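Local coordinates for protein aryl acylamidase (bacterium CSBL00001, PDB 4YJ6) that probably hydrolyses aryl acylamides to an aromatic amine and a carboxylic acid, as an enzyme of the amidase signature family, at residues A[12-17]-A[230-235]; A[234-239]-A[257-262]; A[78-83]-A[175-180]. One frame throughout, in Å; residues are numbered along the deposited sequence.

Contact 1: residues A[12-17]-A[230-235]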
ATOM      1  N   SER A  12      10.363  -2.107  16.306  1.00 14.86           N
ATOM      2  CA  SER A  12       9.489  -2.946  15.473  1.00 12.77           C
ATOM      3  C   SER A  12       8.188  -3.291  16.187  1.00 14.26           C
ATOM      4  O   SER A  12       8.065  -3.138  17.402  1.00 12.92           O
ATOM      5  CB  SER A  12      10.195  -4.232  15.055  1.00 15.29           C
ATOM      6  OG  SER A  12      10.348  -5.096  16.153  1.00 15.27           O
ATOM      7  N   ALA A  13       7.189  -3.739  15.430  1.00 13.17           N
ATOM      8  CA  ALA A  13       5.963  -4.227  16.065  1.00 14.79           C
ATOM      9  C   ALA A  13       6.281  -5.419  16.961  1.00 13.58           C
ATOM     10  O   ALA A  13       5.722  -5.540  18.050  1.00 13.16           O
ATOM     11  CB  ALA A  13       4.914  -4.626  14.991  1.00 15.48           C
ATOM     12  N   ALA A  14       7.165  -6.314  16.501  1.00 12.43           N
ATOM     13  CA  ALA A  14       7.544  -7.455  17.325  1.00 14.65           C
ATOM     14  C   ALA A  14       8.154  -6.958  18.639  1.00 13.67           C
ATOM     15  O   ALA A  14       7.846  -7.482  19.710  1.00 14.84           O
ATOM     16  CB  ALA A  14       8.547  -8.351  16.578  1.00 16.87           C
ATOM     17  N   GLU A  15       8.991  -5.942  18.570  1.00 12.53           N
ATOM     18  CA  GLU A  15       9.616  -5.414  19.794  1.00 13.79           C
ATOM     19  C   GLU A  15       8.592  -4.776  20.715  1.00 14.19           C
ATOM     20  O   GLU A  15       8.615  -5.010  21.915  1.00 15.02           O
ATOM     21  CB  GLU A  15      10.708  -4.408  19.448  1.00 16.10           C
ATOM     22  CG  GLU A  15      11.944  -5.112  18.891  1.00 18.36           C
ATOM     23  CD  GLU A  15      13.006  -4.159  18.374  1.00 23.71           C
ATOM     24  OE1 GLU A  15      12.658  -3.113  17.788  1.00 18.49           O
ATOM     25  OE2 GLU A  15      14.222  -4.486  18.519  1.00 26.11           O
ATOM     26  N   ILE A  16       7.704  -3.953  20.169  1.00 12.96           N
ATOM     27  CA  ILE A  16       6.667  -3.335  21.007  1.00 14.47           C
ATOM     28  C   ILE A  16       5.761  -4.360  21.659  1.00 14.14           C
ATOM     29  O   ILE A  16       5.401  -4.242  22.845  1.00 14.39           O
ATOM     30  CB  ILE A  16       5.835  -2.338  20.200  1.00 11.92           C
ATOM     31  CG1 ILE A  16       6.738  -1.124  19.897  1.00 16.22           C
ATOM     32  CG2 ILE A  16       4.624  -1.868  21.027  1.00 12.40           C
ATOM     33  CD1 ILE A  16       6.205  -0.249  18.830  1.00 20.91           C
ATOM     34  N   VAL A  17       5.331  -5.357  20.899  1.00 12.79           N
ATOM     35  CA  VAL A  17       4.486  -6.402  21.472  1.00 14.48           C
ATOM     36  C   VAL A  17       5.169  -6.981  22.719  1.00 15.98           C
ATOM     37  O   VAL A  17       4.548  -7.200  23.755  1.00 15.66           O
ATOM     38  CB  VAL A  17       4.230  -7.527  20.465  1.00 16.14           C
ATOM     39  CG1 VAL A  17       3.724  -8.790  21.158  1.00 21.90           C
ATOM     40  CG2 VAL A  17       3.225  -7.061  19.402  1.00 16.90           C
ATOM     41  N   THR A 230      10.176  -4.182   8.500  1.00 12.85           N
ATOM     42  CA  THR A 230      10.711  -5.550   8.474  1.00 12.37           C
ATOM     43  C   THR A 230       9.697  -6.526   7.921  1.00 13.14           C
ATOM     44  O   THR A 230       8.488  -6.321   8.034  1.00 12.60           O
ATOM     45  CB  THR A 230      11.087  -6.084   9.869  1.00 12.35           C
ATOM     46  OG1 THR A 230       9.885  -6.353  10.642  1.00 12.68           O
ATOM     47  CG2 THR A 230      11.948  -5.076  10.612  1.00 15.16           C
ATOM     48  N   VAL A 231      10.204  -7.613   7.360  1.00 12.13           N
ATOM     49  CA  VAL A 231       9.325  -8.631   6.821  1.00 11.54           C
ATOM     50  C   VAL A 231       8.604  -9.338   7.959  1.00 12.57           C
ATOM     51  O   VAL A 231       7.419  -9.642   7.831  1.00 11.21           O
ATOM     52  CB  VAL A 231      10.099  -9.624   5.921  1.00 12.87           C
ATOM     53  CG1 VAL A 231       9.161 -10.733   5.415  1.00 12.03           C
ATOM     54  CG2 VAL A 231      10.734  -8.828   4.745  1.00 12.17           C
ATOM     55  N   ARG A 232       9.286  -9.552   9.093  1.00 13.10           N
ATOM     56  CA  ARG A 232       8.656 -10.185  10.250  1.00 12.51           C
ATOM     57  C   ARG A 232       7.427  -9.364  10.702  1.00 11.99           C
ATOM     58  O   ARG A 232       6.387  -9.927  11.024  1.00 11.29           O
ATOM     59  CB  ARG A 232       9.650 -10.294  11.436  1.00 13.13           C
ATOM     60  CG  ARG A 232       8.993 -10.818  12.752  1.00 17.60           C
ATOM     61  CD  ARG A 232      10.043 -11.019  13.868  1.00 19.40           C
ATOM     62  NE  ARG A 232      10.960 -12.079  13.430  1.00 31.54           N
ATOM     63  CZ  ARG A 232      12.298 -11.980  13.304  1.00 41.08           C
ATOM     64  NH1 ARG A 232      12.969 -10.860  13.646  1.00 39.16           N
ATOM     65  NH2 ARG A 232      12.988 -13.035  12.848  1.00 38.72           N
ATOM     66  N   ASP A 233       7.531  -8.045  10.735  1.00 11.68           N
ATOM     67  CA  ASP A 233       6.381  -7.259  11.198  1.00 13.10           C
ATOM     68  C   ASP A 233       5.232  -7.413  10.212  1.00 12.32           C
ATOM     69  O   ASP A 233       4.056  -7.350  10.595  1.00 10.90           O
ATOM     70  CB  ASP A 233       6.698  -5.776  11.335  1.00 11.77           C
ATOM     71  CG  ASP A 233       7.419  -5.444  12.654  1.00 12.44           C
ATOM     72  OD1 ASP A 233       7.585  -6.345  13.504  1.00 13.42           O
ATOM     73  OD2 ASP A 233       7.784  -4.274  12.808  1.00 14.80           O
ATOM     74  N   ALA A 234       5.547  -7.533   8.938  1.00 10.24           N
ATOM     75  CA  ALA A 234       4.475  -7.697   7.951  1.00  9.16           C
ATOM     76  C   ALA A 234       3.815  -9.051   8.134  1.00  9.98           C
ATOM     77  O   ALA A 234       2.602  -9.192   8.024  1.00 10.17           O
ATOM     78  CB  ALA A 234       5.057  -7.567   6.513  1.00 11.77           C
ATOM     79  N   ALA A 235       4.613 -10.075   8.434  1.00 10.44           N
ATOM     80  CA  ALA A 235       4.030 -11.392   8.680  1.00 10.25           C
ATOM     81  C   ALA A 235       3.149 -11.368   9.920  1.00 11.03           C
ATOM     82  O   ALA A 235       2.085 -11.995   9.934  1.00 11.19           O
ATOM     83  CB  ALA A 235       5.116 -12.435   8.838  1.00 10.98           C
TER

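Contact 2: residues A[234-239]-A[257-262]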
ATOM      1  N   ALA A 234       5.547  -7.533   8.938  1.00 10.24           N
ATOM      2  CA  ALA A 234       4.475  -7.697   7.951  1.00  9.16           C
ATOM      3  C   ALA A 234       3.815  -9.051   8.134  1.00  9.98           C
ATOM      4  O   ALA A 234       2.602  -9.192   8.024  1.00 10.17           O
ATOM      5  CB  ALA A 234       5.057  -7.567   6.513  1.00 11.77           C
ATOM      6  N   ALA A 235       4.613 -10.075   8.434  1.00 10.44           N
ATOM      7  CA  ALA A 235       4.030 -11.392   8.680  1.00 10.25           C
ATOM      8  C   ALA A 235       3.149 -11.368   9.920  1.00 11.03           C
ATOM      9  O   ALA A 235       2.085 -11.995   9.934  1.00 11.19           O
ATOM     10  CB  ALA A 235       5.116 -12.435   8.838  1.00 10.98           C
ATOM     11  N   LEU A 236       3.580 -10.662  10.967  1.00  9.97           N
ATOM     12  CA  LEU A 236       2.744 -10.559  12.170  1.00  9.33           C
ATOM     13  C   LEU A 236       1.399  -9.845  11.823  1.00 10.68           C
ATOM     14  O   LEU A 236       0.310 -10.300  12.237  1.00 11.65           O
ATOM     15  CB  LEU A 236       3.481  -9.814  13.290  1.00 11.12           C
ATOM     16  CG  LEU A 236       4.670 -10.595  13.874  1.00 15.88           C
ATOM     17  CD1 LEU A 236       5.411  -9.695  14.852  1.00 16.72           C
ATOM     18  CD2 LEU A 236       4.305 -11.957  14.566  1.00 17.67           C
ATOM     19  N   ALA A 237       1.479  -8.727  11.099  1.00 11.43           N
ATOM     20  CA  ALA A 237       0.284  -8.001  10.693  1.00  8.81           C
ATOM     21  C   ALA A 237      -0.611  -8.878   9.792  1.00 10.39           C
ATOM     22  O   ALA A 237      -1.839  -8.862   9.916  1.00 10.62           O
ATOM     23  CB  ALA A 237       0.626  -6.712   9.983  1.00 10.60           C
HETATM   24  N   MSE A 238      -0.004  -9.644   8.902  1.00 10.09           N
HETATM   25  CA  MSE A 238      -0.800 -10.500   8.028  1.00  9.34           C
HETATM   26  C   MSE A 238      -1.478 -11.610   8.802  1.00 10.34           C
HETATM   27  O   MSE A 238      -2.563 -12.022   8.446  1.00 10.87           O
HETATM   28  CB  MSE A 238       0.087 -11.118   6.926  1.00  8.62           C
HETATM   29  CG  MSE A 238       0.469 -10.108   5.868  1.00  8.67           C
HETATM   30 SE   MSE A 238      -1.103  -9.322   5.048  1.00 28.19          SE
HETATM   31  CE  MSE A 238      -2.041 -10.916   4.384  1.00 10.62           C
ATOM     32  N   ASN A 239      -0.849 -12.116   9.857  1.00 10.16           N
ATOM     33  CA  ASN A 239      -1.533 -13.104  10.688  1.00 10.31           C
ATOM     34  C   ASN A 239      -2.820 -12.556  11.293  1.00 11.76           C
ATOM     35  O   ASN A 239      -3.767 -13.302  11.481  1.00 13.54           O
ATOM     36  CB  ASN A 239      -0.607 -13.620  11.795  1.00 11.96           C
ATOM     37  CG  ASN A 239       0.246 -14.781  11.326  1.00 13.60           C
ATOM     38  OD1 ASN A 239       0.060 -15.293  10.221  1.00 11.64           O
ATOM     39  ND2 ASN A 239       1.129 -15.243  12.188  1.00 12.85           N
ATOM     40  N   ASP A 257      -0.092 -19.389   8.836  1.00 13.38           N
ATOM     41  CA  ASP A 257       0.786 -18.701   9.758  1.00 15.68           C
ATOM     42  C   ASP A 257       1.905 -18.092   8.912  1.00 12.50           C
ATOM     43  O   ASP A 257       2.824 -18.770   8.478  1.00 13.63           O
ATOM     44  CB  ASP A 257       1.343 -19.662  10.824  1.00 18.15           C
ATOM     45  CG  ASP A 257       2.403 -19.029  11.690  1.00 19.11           C
ATOM     46  OD1 ASP A 257       2.598 -17.809  11.612  1.00 13.46           O
ATOM     47  OD2 ASP A 257       3.064 -19.775  12.471  1.00 22.28           O
ATOM     48  N   PHE A 258       1.805 -16.794   8.673  1.00 11.73           N
ATOM     49  CA  PHE A 258       2.764 -16.112   7.815  1.00 11.45           C
ATOM     50  C   PHE A 258       4.173 -16.154   8.408  1.00 12.35           C
ATOM     51  O   PHE A 258       5.163 -16.073   7.676  1.00 11.92           O
ATOM     52  CB  PHE A 258       2.310 -14.650   7.640  1.00 12.32           C
ATOM     53  CG  PHE A 258       1.230 -14.486   6.596  1.00 13.31           C
ATOM     54  CD1 PHE A 258      -0.079 -14.917   6.842  1.00 12.86           C
ATOM     55  CD2 PHE A 258       1.540 -13.917   5.363  1.00 10.64           C
ATOM     56  CE1 PHE A 258      -1.082 -14.769   5.850  1.00 12.32           C
ATOM     57  CE2 PHE A 258       0.553 -13.732   4.375  1.00 11.20           C
ATOM     58  CZ  PHE A 258      -0.765 -14.183   4.624  1.00 10.32           C
ATOM     59  N   THR A 259       4.280 -16.232   9.736  1.00 12.43           N
ATOM     60  CA  THR A 259       5.627 -16.233  10.334  1.00 15.25           C
ATOM     61  C   THR A 259       6.369 -17.533  10.047  1.00 13.90           C
ATOM     62  O   THR A 259       7.593 -17.596  10.173  1.00 15.34           O
ATOM     63  CB  THR A 259       5.606 -15.966  11.879  1.00 16.67           C
ATOM     64  OG1 THR A 259       5.013 -17.074  12.554  1.00 16.98           O
ATOM     65  CG2 THR A 259       4.843 -14.685  12.202  1.00 15.35           C
ATOM     66  N   SER A 260       5.637 -18.576   9.671  1.00 14.00           N
ATOM     67  CA  SER A 260       6.249 -19.872   9.428  1.00 16.22           C
ATOM     68  C   SER A 260       7.165 -19.845   8.200  1.00 15.03           C
ATOM     69  O   SER A 260       8.037 -20.702   8.053  1.00 16.87           O
ATOM     70  CB  SER A 260       5.204 -20.983   9.279  1.00 18.12           C
ATOM     71  OG  SER A 260       4.497 -20.881   8.039  1.00 16.63           O
ATOM     72  N   ALA A 261       6.967 -18.869   7.334  1.00 11.99           N
ATOM     73  CA  ALA A 261       7.740 -18.758   6.093  1.00 14.89           C
ATOM     74  C   ALA A 261       9.022 -17.934   6.249  1.00 14.36           C
ATOM     75  O   ALA A 261       9.884 -17.941   5.353  1.00 14.30           O
ATOM     76  CB  ALA A 261       6.868 -18.116   5.026  1.00 16.29           C
ATOM     77  N   LEU A 262       9.171 -17.228   7.365  1.00 13.59           N
ATOM     78  CA  LEU A 262      10.304 -16.296   7.511  1.00 11.85           C
ATOM     79  C   LEU A 262      11.657 -16.992   7.384  1.00 14.98           C
ATOM     80  O   LEU A 262      12.567 -16.443   6.778  1.00 15.35           O
ATOM     81  CB  LEU A 262      10.280 -15.554   8.855  1.00 14.25           C
ATOM     82  CG  LEU A 262       9.080 -14.605   9.012  1.00 12.71           C
ATOM     83  CD1 LEU A 262       8.919 -14.182  10.478  1.00 15.54           C
ATOM     84  CD2 LEU A 262       9.168 -13.412   8.040  1.00 12.19           C
TER

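Contact 3: residues A[78-83]-A[175-180]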
ATOM      1  N   GLY A  78      -0.764  -3.297  22.005  1.00 10.51           N
ATOM      2  CA  GLY A  78       0.030  -2.106  22.243  1.00 11.23           C
ATOM      3  C   GLY A  78       0.744  -1.551  21.014  1.00 12.07           C
ATOM      4  O   GLY A  78       1.353  -0.506  21.089  1.00 13.14           O
ATOM      5  N   VAL A  79       0.676  -2.240  19.881  1.00 10.96           N
ATOM      6  CA  VAL A  79       1.381  -1.748  18.696  1.00 11.72           C
ATOM      7  C   VAL A  79       0.620  -0.551  18.147  1.00 10.60           C
ATOM      8  O   VAL A  79      -0.550  -0.682  17.812  1.00 11.60           O
ATOM      9  CB  VAL A  79       1.428  -2.844  17.622  1.00 12.57           C
ATOM     10  CG1 VAL A  79       2.002  -2.278  16.283  1.00 12.23           C
ATOM     11  CG2 VAL A  79       2.257  -4.003  18.117  1.00 11.63           C
ATOM     12  N   PRO A  80       1.274   0.617  18.007  1.00 11.59           N
ATOM     13  CA  PRO A  80       0.565   1.792  17.492  1.00 11.02           C
ATOM     14  C   PRO A  80       0.513   1.794  15.976  1.00 13.05           C
ATOM     15  O   PRO A  80       1.489   1.413  15.346  1.00 12.26           O
ATOM     16  CB  PRO A  80       1.419   2.957  17.984  1.00 12.55           C
ATOM     17  CG  PRO A  80       2.833   2.401  18.007  1.00 11.95           C
ATOM     18  CD  PRO A  80       2.672   0.921  18.387  1.00 14.07           C
ATOM     19  N   THR A  81      -0.591   2.244  15.397  1.00 11.27           N
ATOM     20  CA  THR A  81      -0.664   2.262  13.943  1.00 11.19           C
ATOM     21  C   THR A  81      -1.676   3.322  13.514  1.00 11.60           C
ATOM     22  O   THR A  81      -2.356   3.923  14.363  1.00 11.63           O
ATOM     23  CB  THR A  81      -1.044   0.850  13.382  1.00 10.48           C
ATOM     24  OG1 THR A  81      -0.866   0.855  11.952  1.00 10.90           O
ATOM     25  CG2 THR A  81      -2.514   0.498  13.691  1.00 11.27           C
ATOM     26  N   LEU A  82      -1.750   3.592  12.214  1.00 10.45           N
ATOM     27  CA  LEU A  82      -2.778   4.487  11.672  1.00 11.24           C
ATOM     28  C   LEU A  82      -3.387   3.852  10.419  1.00 12.08           C
ATOM     29  O   LEU A  82      -2.694   3.060   9.735  1.00 11.74           O
ATOM     30  CB  LEU A  82      -2.186   5.857  11.301  1.00 11.48           C
ATOM     31  CG  LEU A  82      -1.800   6.790  12.451  1.00 13.62           C
ATOM     32  CD1 LEU A  82      -0.425   6.441  13.021  1.00 13.61           C
ATOM     33  CD2 LEU A  82      -1.794   8.223  11.936  1.00 14.70           C
HETATM   34  N   MSE A  83      -4.652   4.173  10.137  1.00 10.44           N
HETATM   35  CA  MSE A  83      -5.326   3.604   8.944  1.00 11.98           C
HETATM   36  C   MSE A  83      -5.238   4.688   7.870  1.00 14.10           C
HETATM   37  O   MSE A  83      -4.815   5.847   8.138  1.00 12.69           O
HETATM   38  CB  MSE A  83      -6.788   3.268   9.247  1.00 12.66           C
HETATM   39  CG  MSE A  83      -7.557   4.555   9.476  1.00 11.62           C
HETATM   40 SE   MSE A  83      -9.416   4.191   9.666  1.00 31.20          SE
HETATM   41  CE  MSE A  83      -9.838   3.415   7.929  1.00 14.54           C
ATOM     42  N   ILE A 175       8.024   6.341  12.781  1.00 13.91           N
ATOM     43  CA  ILE A 175       7.032   6.892  13.712  1.00 14.18           C
ATOM     44  C   ILE A 175       6.078   5.816  14.217  1.00 15.77           C
ATOM     45  O   ILE A 175       5.708   5.833  15.381  1.00 14.53           O
ATOM     46  CB  ILE A 175       6.276   8.048  13.069  1.00 12.66           C
ATOM     47  CG1 ILE A 175       7.248   9.223  12.850  1.00 13.86           C
ATOM     48  CG2 ILE A 175       5.090   8.559  13.976  1.00 13.69           C
ATOM     49  CD1 ILE A 175       6.726  10.294  11.934  1.00 14.44           C
ATOM     50  N   VAL A 176       5.663   4.901  13.343  1.00 12.48           N
ATOM     51  CA  VAL A 176       4.979   3.691  13.760  1.00 11.68           C
ATOM     52  C   VAL A 176       5.609   2.524  12.982  1.00 13.65           C
ATOM     53  O   VAL A 176       6.173   2.752  11.903  1.00 13.93           O
ATOM     54  CB  VAL A 176       3.466   3.704  13.464  1.00 13.05           C
ATOM     55  CG1 VAL A 176       2.697   4.661  14.459  1.00 10.73           C
ATOM     56  CG2 VAL A 176       3.206   4.071  11.995  1.00 12.95           C
ATOM     57  N   PRO A 177       5.524   1.298  13.527  1.00 10.98           N
ATOM     58  CA  PRO A 177       6.209   0.175  12.851  1.00 13.50           C
ATOM     59  C   PRO A 177       5.398  -0.433  11.711  1.00 12.64           C
ATOM     60  O   PRO A 177       5.965  -1.109  10.865  1.00 13.30           O
ATOM     61  CB  PRO A 177       6.400  -0.861  13.971  1.00 13.81           C
ATOM     62  CG  PRO A 177       5.237  -0.550  14.940  1.00 12.31           C
ATOM     63  CD  PRO A 177       5.062   0.935  14.881  1.00 13.36           C
ATOM     64  N   VAL A 178       4.103  -0.169  11.668  1.00 11.63           N
ATOM     65  CA  VAL A 178       3.240  -0.735  10.612  1.00 11.98           C
ATOM     66  C   VAL A 178       2.147   0.293  10.363  1.00 12.31           C
ATOM     67  O   VAL A 178       1.723   1.011  11.289  1.00 12.66           O
ATOM     68  CB  VAL A 178       2.632  -2.112  11.021  1.00 11.00           C
ATOM     69  CG1 VAL A 178       1.881  -2.003  12.364  1.00 11.98           C
ATOM     70  CG2 VAL A 178       1.681  -2.646   9.900  1.00 11.46           C
ATOM     71  N   ALA A 179       1.710   0.433   9.113  1.00  9.90           N
ATOM     72  CA  ALA A 179       0.578   1.310   8.797  1.00 10.73           C
ATOM     73  C   ALA A 179      -0.265   0.630   7.714  1.00 10.85           C
ATOM     74  O   ALA A 179       0.266  -0.140   6.913  1.00 11.25           O
ATOM     75  CB  ALA A 179       1.066   2.698   8.323  1.00 12.24           C
ATOM     76  N   GLY A 180      -1.555   0.918   7.680  1.00 12.37           N
ATOM     77  CA  GLY A 180      -2.422   0.287   6.701  1.00 10.08           C
ATOM     78  C   GLY A 180      -2.415   0.986   5.344  1.00 11.19           C
ATOM     79  O   GLY A 180      -2.518   2.210   5.244  1.00 10.84           O
TER
HETATM   80  O   HOH W   1      -2.180   4.207   7.143  1.00 10.97           O

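Contact 1: residues A[12-17]-A[230-235]
Asp233 offers its carboxylate to Ala13 and Ala14 at the N-terminal end of helix 13-21, a helix start that also carries a capping box made by Ser12 and Glu15. Both oxygens take part. Ala13 N donates to Asp233 OD2 at 2.7 Å from above the carboxylate plane, and Ala14 N donates to Asp233 OD1 at 3.0 Å on the syn side but well tilted out of that plane. The positive end of the helix dipole would probably favour the negative charge of this buried group.

The carboxylate reaches the start of helix 13-21 because Asp233 CG stands opposite its carbonyl carbon (chi1 -81°), projecting the group from the first turn of helix 231-241. The two helix segments themselves stay 9.8 Å apart at their axes and run at 66°, so it is the side chain that spans the gap. Packing is closest around the carboxylate, where Ser12 CB lies 3.3 Å from Asp233 OD2.

The solvent side is looser: exposed Arg232 lays only its CD against Ala14 CB, at 4.1 Å, where its chain bends at chi3. Behind Asp233, Thr230 OG1 accepts from Asp233 N in an N-cap bond of 2.9 Å, and Glu478 accepts from Val231 N. In the capping box, Glu15 N donates to Ser12 OG, while Ser12 N returns a nearly straight bond (173°) to the anti side of Glu15 OE1, 2.9 Å away.

Contact 2: residues A[234-239]-A[257-262]
Asp257 OD1 is gripped by three donors, one of which, Asn239 ND2, comes from across the contact. Asn239 ND2 donates to Asp257 OD1 at 3.0 Å in an almost linear bond (172°); the acceptor lies in the amide plane of Asn239, yet the N-H arrives from above the carboxylate plane, the two planes being 50° apart. Thr259 N also comes in from above the carboxylate plane, whereas Thr259 OG1 meets Asp257 OD1 on its syn side at 2.7 Å. The other end of the Asn239 amide is engaged as well, since Phe258 N donates to Asn239 OD1 at 2.8 Å. One end donates and the other accepts, which should hold the amide in this orientation. With an alanine here in place of Asn239 both bonds go, and Phe258 N would probably be left without this acceptor and Asp257 OD1 with one donor fewer.

Beneath this polar layer the contact is apolar. Met238, present as selenomethionine, sets CB over the face of the Phe258 ring, 3.5 Å from its centroid and 11° off the normal, a CH-pi contact. Bends at chi2 and chi3 fold the chain back, bringing Met238 CE to 3.5 Å from Phe258 CZ, while SE stands obliquely, 5.2 Å from the centroid. Ala235 CB abuts Phe258 CB at 3.8 Å, and on the partly exposed flank Leu236 CD2 meets Thr259 CG2 at 3.6 Å. Phe200 and Ile471 also touch Phe258, and the His242 ring meets its ring. The bond from Thr259 N to Asp257 OD1 defines an Asx turn, here at the start of segment 257-262, which docks on helix 231-241 by the Asn239 bonds, the CH-pi contact and an oblique Met-aromatic contact.

Contact 3: residues A[78-83]-A[175-180]
Thr81 and Leu82 join strand 80-84 to strand 178-183 in a parallel pairing, with segment axes 5.1 Å apart at an angle of 20°. Gly180 N donates to Leu82 O at 3.2 Å in an essentially straight bond (178°). One residue back, a side chain makes the link: Thr81 OG1 donates to Val178 O at 2.7 Å from above the carbonyl plane. The hydroxyl can do this because it stands opposite the backbone N (chi1 -170°), beside its own carbonyl carbon. Water 1 bridges the far end, donating to Leu82 O at 2.9 Å and to Gly180 O at 2.8 Å.

Apolar groups line both faces of the pair. Val79 CG1 meets Val178 CG1 at 3.9 Å on the face of Thr81, while on the opposite face Leu82 and Val176 cross at about a right angle, Leu82 CD1 lying 3.9 Å from Val176 CG1. Farther out, Tyr116 OH hydrogen-bonds to Thr81 OG1, strand 126-131 pairs with the backbone of 80-84, and helix 13-21 packs on Val79, Pro80 and Pro177.

Each strand is the edge of its own sheet by backbone pairing, so this junction is consistent with the continuous mixed sheet of amidase signature enzymes. One main-chain bond, a threonine hydroxyl and a water hold the strands, while buried Pro80 O and Leu82 N find no partner, consistent with a sparse polar link in which the buried apolar contacts probably contribute much of the join.

The three contacts lie on the same side of the chain's centre. Contacts 1 and 2 have centres about 9 Å apart and share helix 231-241, contact 1 using its start and contact 2 its continuation. Contact 3, about 10 Å from contact 1 and about 16 Å from contact 2 between centres, sits at the strand junction over which helix 13-21 packs: Val17 CG2 approaches Val79 CG2 to 3.5 Å. Along the chain, contact 3 is nested within the loop closed by contact 1, and contact 2 begins after contact 3, on the stretch where contact 1 ends. The N-terminal helix is thereby tied both to helix 231-241 and to the strand pair, gathering sequence-distant parts of the amidase fold into one cluster.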